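Local coordinates for protein Nsp15 (Middle East respiratory syndrome-related coronavirus, PDB 5YVD) that cleaves RNA as a coronavirus endoribonuclease, probably at uridylates, and assembles from six copies of the chain, at residues V24-F32 against F43-N52; Y58-F69 against K82-R90. One frame throughout, in Å; residues are numbered along the deposited sequence.

Contact 1: V24-F32 against F43-N52; sequences VAVVNDKIF and FENKTTLPTN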
loop_
_atom_site.group_PDB
_atom_site.type_symbol
_atom_site.label_atom_id
_atom_site.label_comp_id
_atom_site.label_asym_id
_atom_site.label_seq_id
_atom_site.Cartn_x
_atom_site.Cartn_y
_atom_site.Cartn_z
ATOM N N VAL A 24 6.438 -15.384 -10.661
ATOM C CA VAL A 24 5.510 -14.267 -10.489
ATOM C C VAL A 24 5.814 -13.516 -9.187
ATOM O O VAL A 24 6.007 -14.146 -8.146
ATOM C CB VAL A 24 4.058 -14.787 -10.392
ATOM C CG1 VAL A 24 3.079 -13.670 -10.064
ATOM C CG2 VAL A 24 3.638 -15.463 -11.689
ATOM N N ALA A 25 5.846 -12.186 -9.240
ATOM C CA ALA A 25 5.735 -11.345 -8.025
ATOM C C ALA A 25 4.390 -10.653 -7.923
ATOM O O ALA A 25 3.875 -10.173 -8.903
ATOM C CB ALA A 25 6.841 -10.300 -8.001
ATOM N N VAL A 26 3.825 -10.604 -6.733
ATOM C CA VAL A 26 2.622 -9.784 -6.469
ATOM C C VAL A 26 2.994 -8.559 -5.636
ATOM O O VAL A 26 3.282 -8.674 -4.449
ATOM C CB VAL A 26 1.528 -10.538 -5.685
ATOM C CG1 VAL A 26 0.281 -9.673 -5.535
ATOM C CG2 VAL A 26 1.178 -11.851 -6.369
ATOM N N VAL A 27 2.958 -7.391 -6.258
ATOM C CA VAL A 27 3.463 -6.206 -5.637
ATOM C C VAL A 27 2.345 -5.194 -5.591
ATOM O O VAL A 27 2.077 -4.501 -6.572
ATOM C CB VAL A 27 4.673 -5.627 -6.415
ATOM C CG1 VAL A 27 5.379 -4.568 -5.568
ATOM C CG2 VAL A 27 5.645 -6.728 -6.846
ATOM N N ASN A 28 1.717 -5.112 -4.421
ATOM C CA ASN A 28 0.601 -4.218 -4.148
ATOM C C ASN A 28 -0.513 -4.543 -5.144
ATOM O O ASN A 28 -1.039 -5.646 -5.151
ATOM C CB ASN A 28 1.045 -2.739 -4.209
ATOM C CG ASN A 28 2.117 -2.398 -3.181
ATOM O OD1 ASN A 28 3.102 -1.758 -3.520
ATOM N ND2 ASN A 28 1.930 -2.823 -1.920
ATOM N N ASP A 29 -0.840 -3.580 -5.996
ATOM C CA ASP A 29 -1.880 -3.741 -6.990
ATOM C C ASP A 29 -1.408 -4.410 -8.296
ATOM O O ASP A 29 -2.214 -4.594 -9.212
ATOM C CB ASP A 29 -2.452 -2.357 -7.290
ATOM C CG ASP A 29 -1.425 -1.434 -7.934
ATOM O OD1 ASP A 29 -1.776 -0.694 -8.871
ATOM O OD2 ASP A 29 -0.245 -1.475 -7.517
ATOM N N LYS A 30 -0.132 -4.799 -8.389
ATOM C CA LYS A 30 0.414 -5.287 -9.668
ATOM C C LYS A 30 0.928 -6.731 -9.680
ATOM O O LYS A 30 1.252 -7.313 -8.649
ATOM C CB LYS A 30 1.519 -4.352 -10.150
ATOM C CG LYS A 30 1.024 -2.936 -10.399
ATOM C CD LYS A 30 2.137 -1.990 -10.842
ATOM C CE LYS A 30 1.950 -0.596 -10.260
ATOM N NZ LYS A 30 0.682 0.020 -10.729
ATOM N N ILE A 31 0.982 -7.295 -10.882
ATOM C CA ILE A 31 1.588 -8.599 -11.119
ATOM C C ILE A 31 2.776 -8.467 -12.100
ATOM O O ILE A 31 2.646 -7.886 -13.180
ATOM C CB ILE A 31 0.562 -9.581 -11.684
ATOM C CG1 ILE A 31 -0.593 -9.777 -10.704
ATOM C CG2 ILE A 31 1.215 -10.914 -12.014
ATOM C CD1 ILE A 31 -0.333 -10.759 -9.590
ATOM N N PHE A 32 3.939 -8.991 -11.698
ATOM C CA PHE A 32 5.115 -9.006 -12.565
ATOM C C PHE A 32 5.589 -10.408 -12.827
ATOM O O PHE A 32 5.382 -11.270 -12.002
ATOM C CB PHE A 32 6.252 -8.263 -11.910
ATOM C CG PHE A 32 5.999 -6.808 -11.724
ATOM C CD1 PHE A 32 6.543 -5.885 -12.588
ATOM C CD2 PHE A 32 5.258 -6.361 -10.654
ATOM C CE1 PHE A 32 6.318 -4.535 -12.400
ATOM C CE2 PHE A 32 5.060 -5.013 -10.443
ATOM C CZ PHE A 32 5.584 -4.103 -11.315
ATOM N N PHE A 43 -0.334 -7.128 -15.099
ATOM C CA PHE A 43 -1.691 -6.844 -14.643
ATOM C C PHE A 43 -1.732 -5.688 -13.648
ATOM O O PHE A 43 -0.802 -5.501 -12.850
ATOM C CB PHE A 43 -2.291 -8.110 -14.031
ATOM C CG PHE A 43 -3.720 -7.972 -13.620
ATOM C CD1 PHE A 43 -4.721 -7.989 -14.569
ATOM C CD2 PHE A 43 -4.065 -7.856 -12.272
ATOM C CE1 PHE A 43 -6.054 -7.879 -14.193
ATOM C CE2 PHE A 43 -5.386 -7.732 -11.885
ATOM C CZ PHE A 43 -6.387 -7.748 -12.851
ATOM N N GLU A 44 -2.825 -4.927 -13.710
ATOM C CA GLU A 44 -3.039 -3.746 -12.864
ATOM C C GLU A 44 -4.438 -3.876 -12.224
ATOM O O GLU A 44 -5.488 -3.691 -12.872
ATOM C CB GLU A 44 -2.882 -2.463 -13.694
ATOM C CG GLU A 44 -2.507 -1.197 -12.917
ATOM C CD GLU A 44 -1.632 -0.231 -13.726
ATOM O OE1 GLU A 44 -0.526 -0.655 -14.125
ATOM O OE2 GLU A 44 -2.035 0.941 -13.951
ATOM N N ASN A 45 -4.435 -4.248 -10.954
ATOM C CA ASN A 45 -5.646 -4.473 -10.227
ATOM C C ASN A 45 -6.426 -3.202 -10.084
ATOM O O ASN A 45 -5.937 -2.268 -9.455
ATOM C CB ASN A 45 -5.300 -4.972 -8.828
ATOM C CG ASN A 45 -6.504 -5.438 -8.069
ATOM O OD1 ASN A 45 -7.618 -5.458 -8.589
ATOM N ND2 ASN A 45 -6.286 -5.853 -6.835
ATOM N N LYS A 46 -7.647 -3.170 -10.619
ATOM C CA LYS A 46 -8.584 -2.068 -10.333
ATOM C C LYS A 46 -9.815 -2.540 -9.573
ATOM O O LYS A 46 -10.840 -1.884 -9.569
ATOM C CB LYS A 46 -9.014 -1.395 -11.631
ATOM C CG LYS A 46 -7.875 -1.067 -12.581
ATOM C CD LYS A 46 -6.840 -0.179 -11.923
ATOM C CE LYS A 46 -6.056 0.595 -12.965
ATOM N NZ LYS A 46 -5.418 1.782 -12.324
ATOM N N THR A 47 -9.675 -3.660 -8.888
ATOM C CA THR A 47 -10.764 -4.376 -8.239
ATOM C C THR A 47 -10.699 -4.118 -6.755
ATOM O O THR A 47 -9.719 -3.541 -6.266
ATOM C CB THR A 47 -10.577 -5.874 -8.511
ATOM O OG1 THR A 47 -10.642 -6.061 -9.928
ATOM C CG2 THR A 47 -11.647 -6.678 -7.941
ATOM N N THR A 48 -11.746 -4.520 -6.030
ATOM C CA THR A 48 -11.684 -4.568 -4.565
ATOM C C THR A 48 -11.197 -5.914 -4.085
ATOM O O THR A 48 -11.234 -6.179 -2.874
ATOM C CB THR A 48 -13.051 -4.272 -3.878
ATOM O OG1 THR A 48 -13.988 -5.337 -4.150
ATOM C CG2 THR A 48 -13.590 -2.864 -4.301
ATOM N N LEU A 49 -10.699 -6.738 -5.007
ATOM C CA LEU A 49 -10.252 -8.090 -4.688
ATOM C C LEU A 49 -8.704 -8.170 -4.598
ATOM O O LEU A 49 -7.991 -7.343 -5.175
ATOM C CB LEU A 49 -10.769 -9.079 -5.717
ATOM C CG LEU A 49 -12.281 -9.259 -5.776
ATOM C CD1 LEU A 49 -12.666 -10.102 -6.970
ATOM C CD2 LEU A 49 -12.819 -9.916 -4.508
ATOM N N PRO A 50 -8.189 -9.166 -3.868
ATOM C CA PRO A 50 -6.780 -9.343 -3.776
ATOM C C PRO A 50 -6.189 -9.463 -5.173
ATOM O O PRO A 50 -6.691 -10.222 -6.013
ATOM C CB PRO A 50 -6.656 -10.652 -3.018
ATOM C CG PRO A 50 -7.875 -10.710 -2.188
ATOM C CD PRO A 50 -8.885 -10.263 -3.183
ATOM N N THR A 51 -5.123 -8.710 -5.402
ATOM C CA THR A 51 -4.515 -8.642 -6.685
ATOM C C THR A 51 -4.373 -9.999 -7.381
ATOM O O THR A 51 -4.652 -10.114 -8.590
ATOM C CB THR A 51 -3.149 -7.986 -6.559
ATOM O OG1 THR A 51 -3.311 -6.668 -6.063
ATOM C CG2 THR A 51 -2.504 -7.890 -7.906
ATOM N N ASN A 52 -3.922 -11.024 -6.660
ATOM C CA ASN A 52 -3.648 -12.304 -7.326
ATOM C C ASN A 52 -4.935 -13.002 -7.805
ATOM O O ASN A 52 -4.907 -13.801 -8.733
ATOM C CB ASN A 52 -2.822 -13.244 -6.442
ATOM C CG ASN A 52 -3.510 -13.573 -5.155
ATOM O OD1 ASN A 52 -4.030 -12.688 -4.485
ATOM N ND2 ASN A 52 -3.529 -14.846 -4.800
#
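T51 is rotated with OG1 opposite its own carbonyl carbon and CG2 opposite its backbone N (chi1 -61°), so the hydroxyl meets the turn at N28-D29 while the methyl faces I31. T51 OG1 donates to N28 O at 2.7 Å, in the carbonyl plane and on a lone pair. N28 follows V27 in a type II' turn, where the positive phi is one that asparagine tolerates better than most residues. With CG anti to the backbone N (chi1 -171°), N45 carries its amide into the 45-51 loop, and ND2 gives a bond to T51 OG1 (3.2 Å); this hydroxyl accepts one bond and donates another. The same ND2 reaches L49 O at 2.8 Å, close to the amide plane, and N45 OD1 takes T47 N in an Asx turn. Both ends of the amide thus shape the loop, and N45 N bonds to D29 O (2.8 Å, 165° at the hydrogen).

I31 CG1 packs on T51 CG2 at 3.9 Å and V26 CG1 lies 4.0 Å from T51 CB. On the other face K30 NZ pairs with D29 OD1 (3.2 Å) and, at long range, with E44 OE1 (3.7 Å).

N52 bonds V24 and V26 of the second subunit. Strands 24-27, 30-35 and 38-44 form an antiparallel sheet, whose F43 and I31 face helix 51-59, while V24 rests on helix 2-12.

Contact 2: Y58-F69 against K82-R90; sequences YAKRAVRSHPDF and KFVLWDYER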
loop_
_atom_site.group_PDB
_atom_site.type_symbol
_atom_site.label_atom_id
_atom_site.label_comp_id
_atom_site.label_asym_id
_atom_site.label_seq_id
_atom_site.Cartn_x
_atom_site.Cartn_y
_atom_site.Cartn_z
ATOM N N TYR A 58 -9.650 -12.295 -14.244
ATOM C CA TYR A 58 -9.228 -11.771 -15.533
ATOM C C TYR A 58 -8.797 -12.875 -16.504
ATOM O O TYR A 58 -9.327 -12.975 -17.603
ATOM C CB TYR A 58 -8.095 -10.779 -15.361
ATOM C CG TYR A 58 -7.580 -10.274 -16.669
ATOM C CD1 TYR A 58 -6.267 -10.538 -17.084
ATOM C CD2 TYR A 58 -8.403 -9.558 -17.508
ATOM C CE1 TYR A 58 -5.802 -10.089 -18.297
ATOM C CE2 TYR A 58 -7.949 -9.107 -18.723
ATOM C CZ TYR A 58 -6.659 -9.375 -19.109
ATOM O OH TYR A 58 -6.251 -8.890 -20.313
ATOM N N ALA A 59 -7.840 -13.700 -16.115
ATOM C CA ALA A 59 -7.359 -14.736 -17.035
ATOM C C ALA A 59 -8.418 -15.761 -17.387
ATOM O O ALA A 59 -8.377 -16.347 -18.464
ATOM C CB ALA A 59 -6.140 -15.444 -16.478
ATOM N N LYS A 60 -9.360 -15.968 -16.500
ATOM C CA LYS A 60 -10.400 -16.925 -16.715
ATOM C C LYS A 60 -11.601 -16.301 -17.382
ATOM O O LYS A 60 -12.561 -16.957 -17.644
ATOM C CB LYS A 60 -10.760 -17.574 -15.393
ATOM C CG LYS A 60 -9.877 -18.748 -15.052
ATOM C CD LYS A 60 -9.739 -18.962 -13.571
ATOM C CE LYS A 60 -9.269 -20.358 -13.244
ATOM N NZ LYS A 60 -9.916 -20.884 -12.024
ATOM N N ARG A 61 -11.531 -15.019 -17.672
ATOM C CA ARG A 61 -12.613 -14.323 -18.343
ATOM C C ARG A 61 -13.150 -15.155 -19.453
ATOM O O ARG A 61 -12.421 -15.860 -20.081
ATOM C CB ARG A 61 -12.132 -12.980 -18.868
ATOM C CG ARG A 61 -11.737 -12.945 -20.323
ATOM C CD ARG A 61 -10.838 -11.769 -20.645
ATOM N NE ARG A 61 -9.473 -12.122 -20.357
ATOM C CZ ARG A 61 -8.442 -11.893 -21.146
ATOM N NH1 ARG A 61 -8.576 -11.266 -22.281
ATOM N NH2 ARG A 61 -7.261 -12.295 -20.770
ATOM N N ALA A 62 -14.438 -15.086 -19.692
ATOM C CA ALA A 62 -15.032 -15.819 -20.779
ATOM C C ALA A 62 -14.903 -15.133 -22.104
ATOM O O ALA A 62 -15.461 -14.102 -22.293
ATOM C CB ALA A 62 -16.476 -16.037 -20.492
ATOM N N VAL A 63 -14.216 -15.757 -23.040
ATOM C CA VAL A 63 -13.918 -15.139 -24.309
ATOM C C VAL A 63 -14.962 -15.471 -25.358
ATOM O O VAL A 63 -14.739 -16.278 -26.251
ATOM C CB VAL A 63 -12.530 -15.540 -24.779
ATOM C CG1 VAL A 63 -12.147 -14.769 -26.055
ATOM C CG2 VAL A 63 -11.567 -15.228 -23.661
ATOM N N ARG A 64 -16.101 -14.808 -25.245
ATOM C CA ARG A 64 -17.254 -15.064 -26.109
ATOM C C ARG A 64 -18.130 -13.851 -26.049
ATOM O O ARG A 64 -18.002 -13.063 -25.128
ATOM C CB ARG A 64 -18.054 -16.264 -25.584
ATOM C CG ARG A 64 -18.270 -16.195 -24.082
ATOM C CD ARG A 64 -19.436 -17.009 -23.552
ATOM N NE ARG A 64 -19.147 -18.427 -23.449
ATOM C CZ ARG A 64 -19.514 -19.196 -22.427
ATOM N NH1 ARG A 64 -20.187 -18.713 -21.384
ATOM N NH2 ARG A 64 -19.204 -20.479 -22.455
ATOM N N SER A 65 -19.033 -13.698 -26.999
ATOM C CA SER A 65 -19.972 -12.576 -26.951
ATOM C C SER A 65 -21.031 -12.813 -25.885
ATOM O O SER A 65 -21.294 -13.949 -25.467
ATOM C CB SER A 65 -20.651 -12.368 -28.298
ATOM O OG SER A 65 -21.355 -13.532 -28.710
ATOM N N HIS A 66 -21.639 -11.738 -25.424
ATOM C CA HIS A 66 -22.739 -11.871 -24.485
ATOM C C HIS A 66 -23.566 -10.607 -24.502
ATOM O O HIS A 66 -23.076 -9.569 -24.957
ATOM C CB HIS A 66 -22.231 -12.186 -23.070
ATOM C CG HIS A 66 -21.265 -11.188 -22.519
ATOM N ND1 HIS A 66 -21.666 -10.067 -21.827
ATOM C CD2 HIS A 66 -19.910 -11.161 -22.524
ATOM C CE1 HIS A 66 -20.601 -9.381 -21.446
ATOM N NE2 HIS A 66 -19.519 -10.025 -21.853
ATOM N N PRO A 67 -24.818 -10.683 -24.024
ATOM C CA PRO A 67 -25.646 -9.487 -23.854
ATOM C C PRO A 67 -24.941 -8.451 -23.026
ATOM O O PRO A 67 -24.161 -8.799 -22.146
ATOM C CB PRO A 67 -26.880 -10.000 -23.114
ATOM C CG PRO A 67 -26.972 -11.443 -23.475
ATOM C CD PRO A 67 -25.563 -11.922 -23.747
ATOM N N ASP A 68 -25.185 -7.179 -23.308
ATOM C CA ASP A 68 -24.430 -6.125 -22.630
ATOM C C ASP A 68 -24.817 -6.086 -21.152
ATOM O O ASP A 68 -25.953 -6.396 -20.784
ATOM C CB ASP A 68 -24.635 -4.761 -23.320
ATOM C CG ASP A 68 -23.674 -3.683 -22.801
ATOM O OD1 ASP A 68 -22.692 -4.039 -22.092
ATOM O OD2 ASP A 68 -23.907 -2.484 -23.103
ATOM N N PHE A 69 -23.875 -5.704 -20.311
ATOM C CA PHE A 69 -24.053 -5.823 -18.865
ATOM C C PHE A 69 -25.339 -5.229 -18.327
ATOM O O PHE A 69 -25.963 -5.822 -17.440
ATOM C CB PHE A 69 -22.864 -5.208 -18.124
ATOM C CG PHE A 69 -21.555 -5.826 -18.499
ATOM C CD1 PHE A 69 -21.216 -7.068 -18.029
ATOM C CD2 PHE A 69 -20.689 -5.176 -19.358
ATOM C CE1 PHE A 69 -20.034 -7.655 -18.391
ATOM C CE2 PHE A 69 -19.494 -5.761 -19.719
ATOM C CZ PHE A 69 -19.166 -7.003 -19.233
ATOM N N LYS A 82 -20.436 -21.057 -13.655
ATOM C CA LYS A 82 -19.303 -21.757 -14.245
ATOM C C LYS A 82 -18.608 -20.928 -15.301
ATOM O O LYS A 82 -17.812 -21.443 -16.070
ATOM C CB LYS A 82 -19.700 -23.143 -14.765
ATOM C CG LYS A 82 -19.739 -24.202 -13.673
ATOM C CD LYS A 82 -20.182 -25.546 -14.245
ATOM C CE LYS A 82 -19.452 -26.712 -13.596
ATOM N NZ LYS A 82 -19.672 -26.746 -12.124
ATOM N N PHE A 83 -18.875 -19.633 -15.293
ATOM C CA PHE A 83 -18.089 -18.708 -16.080
ATOM C C PHE A 83 -18.076 -17.366 -15.383
ATOM O O PHE A 83 -18.771 -17.147 -14.418
ATOM C CB PHE A 83 -18.617 -18.579 -17.533
ATOM C CG PHE A 83 -19.958 -17.897 -17.651
ATOM C CD1 PHE A 83 -21.129 -18.606 -17.454
ATOM C CD2 PHE A 83 -20.048 -16.550 -17.965
ATOM C CE1 PHE A 83 -22.354 -17.980 -17.545
ATOM C CE2 PHE A 83 -21.287 -15.924 -18.062
ATOM C CZ PHE A 83 -22.436 -16.640 -17.852
ATOM N N VAL A 84 -17.273 -16.467 -15.903
ATOM C CA VAL A 84 -17.103 -15.158 -15.315
ATOM C C VAL A 84 -16.960 -14.181 -16.463
ATOM O O VAL A 84 -16.408 -14.521 -17.515
ATOM C CB VAL A 84 -15.865 -15.157 -14.395
ATOM C CG1 VAL A 84 -14.629 -14.608 -15.101
ATOM C CG2 VAL A 84 -16.166 -14.420 -13.105
ATOM N N LEU A 85 -17.500 -12.987 -16.274
ATOM C CA LEU A 85 -17.595 -12.015 -17.343
ATOM C C LEU A 85 -16.762 -10.809 -17.004
ATOM O O LEU A 85 -16.976 -10.195 -15.948
ATOM C CB LEU A 85 -19.043 -11.609 -17.526
ATOM C CG LEU A 85 -19.965 -12.637 -18.202
ATOM C CD1 LEU A 85 -21.374 -12.067 -18.313
ATOM C CD2 LEU A 85 -19.481 -13.032 -19.591
ATOM N N TRP A 86 -15.808 -10.481 -17.886
ATOM C CA TRP A 86 -14.928 -9.309 -17.695
ATOM C C TRP A 86 -15.554 -8.072 -18.308
ATOM O O TRP A 86 -16.010 -8.116 -19.452
ATOM C CB TRP A 86 -13.540 -9.540 -18.299
ATOM C CG TRP A 86 -12.479 -8.562 -17.837
ATOM C CD1 TRP A 86 -11.857 -7.599 -18.588
ATOM C CD2 TRP A 86 -11.899 -8.470 -16.524
ATOM N NE1 TRP A 86 -10.920 -6.922 -17.825
ATOM C CE2 TRP A 86 -10.932 -7.429 -16.557
ATOM C CE3 TRP A 86 -12.094 -9.169 -15.327
ATOM C CZ2 TRP A 86 -10.180 -7.067 -15.441
ATOM C CZ3 TRP A 86 -11.305 -8.810 -14.200
ATOM C CH2 TRP A 86 -10.378 -7.771 -14.274
ATOM N N ASP A 87 -15.597 -6.997 -17.519
ATOM C CA ASP A 87 -15.961 -5.660 -17.998
ATOM C C ASP A 87 -14.691 -4.802 -18.265
ATOM O O ASP A 87 -13.975 -4.387 -17.324
ATOM C CB ASP A 87 -16.878 -4.979 -16.982
ATOM C CG ASP A 87 -17.333 -3.598 -17.441
ATOM O OD1 ASP A 87 -16.533 -2.908 -18.095
ATOM O OD2 ASP A 87 -18.470 -3.197 -17.130
ATOM N N TYR A 88 -14.432 -4.521 -19.541
ATOM C CA TYR A 88 -13.151 -3.950 -19.931
ATOM C C TYR A 88 -13.071 -2.453 -19.647
ATOM O O TYR A 88 -11.997 -1.909 -19.422
ATOM C CB TYR A 88 -12.851 -4.211 -21.408
ATOM C CG TYR A 88 -12.515 -5.646 -21.756
ATOM C CD1 TYR A 88 -13.475 -6.646 -21.678
ATOM C CD2 TYR A 88 -11.251 -6.005 -22.196
ATOM C CE1 TYR A 88 -13.179 -7.960 -22.018
ATOM C CE2 TYR A 88 -10.946 -7.323 -22.530
ATOM C CZ TYR A 88 -11.919 -8.301 -22.450
ATOM O OH TYR A 88 -11.650 -9.633 -22.787
ATOM N N GLU A 89 -14.193 -1.769 -19.663
ATOM C CA GLU A 89 -14.170 -0.368 -19.324
ATOM C C GLU A 89 -13.786 -0.274 -17.850
ATOM O O GLU A 89 -12.905 0.488 -17.497
ATOM C CB GLU A 89 -15.536 0.255 -19.573
ATOM C CG GLU A 89 -15.642 1.748 -19.262
ATOM C CD GLU A 89 -17.096 2.198 -19.061
ATOM O OE1 GLU A 89 -17.967 1.332 -18.822
ATOM O OE2 GLU A 89 -17.376 3.413 -19.135
ATOM N N ARG A 90 -14.432 -1.058 -16.991
ATOM C CA ARG A 90 -14.165 -0.950 -15.539
ATOM C C ARG A 90 -12.905 -1.682 -15.144
ATOM O O ARG A 90 -12.332 -1.364 -14.118
ATOM C CB ARG A 90 -15.322 -1.488 -14.683
ATOM C CG ARG A 90 -16.657 -0.843 -14.961
ATOM C CD ARG A 90 -17.687 -1.268 -13.940
ATOM N NE ARG A 90 -18.015 -2.692 -14.060
ATOM C CZ ARG A 90 -17.885 -3.621 -13.112
ATOM N NH1 ARG A 90 -17.428 -3.337 -11.900
ATOM N NH2 ARG A 90 -18.244 -4.857 -13.385
HETATM O O HOH W 1 -13.386 -11.508 -23.231
HETATM O O HOH W 2 -15.392 -11.855 -20.673
#
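The two backbones run nearest each other at R61 and V84, where A62 N donates to V84 O (3.0 Å), and a water joins A62 O to W86 N. On the helix side of this bond Y58, its CG anti to the backbone N (chi1 177°), turns its ring edge to the face of the five-membered ring of W86, centroids 5.0 Å apart and planes at 62°, while Y58 CB sits over the six-membered ring. A wide indole offers enough face for both. R61 NE bonds Y58 O (2.9 Å), near the guanidinium plane, which lays NH2 over the tyrosine ring; E263 of the fourth subunit accepts from Y58 OH.

The contact lies where the chain leaves helix 51-59 for the middle domain, and strand 86-87 pairs there with strand 92-93. The strand ends in an Asx motif: D87 OD1 accepts from R90 N, and OD2 takes R90 NE. D87 CB also packs off-centre over the F69 ring, whose edge meets W86 O and L85 CB. L85 CD2 lies over a face of H66, 3.8 Å from its centroid, and CD1 touches too: a branched leucine spreads two methyls on the imidazole. R64 NH1 lies over the F83 ring, at most a weak, long cation-pi attraction; its NH2 bridges to D121.

Contacts 1 and 2 follow one another along the chain and share helix 51-59: its first residues close 24-32 against 43-52, and its last residues open 58-69 against 82-90. They also meet directly, F43 packing on Y58 and W86. Both are largely buried and both touch the fourth subunit, but the centre of contact 1, within the N-terminal oligomerisation region, is about 26 Å from the chain's centre and that of contact 2 about 12 Å. Their chemistry differs accordingly. Contact 1 relies on hydrogen bonds to turn and loop backbones plus a charged network on the K30-E44 face of the sheet, against a neighbouring subunit; contact 2 has a single direct backbone bond and depends mainly on aromatic faces and edges.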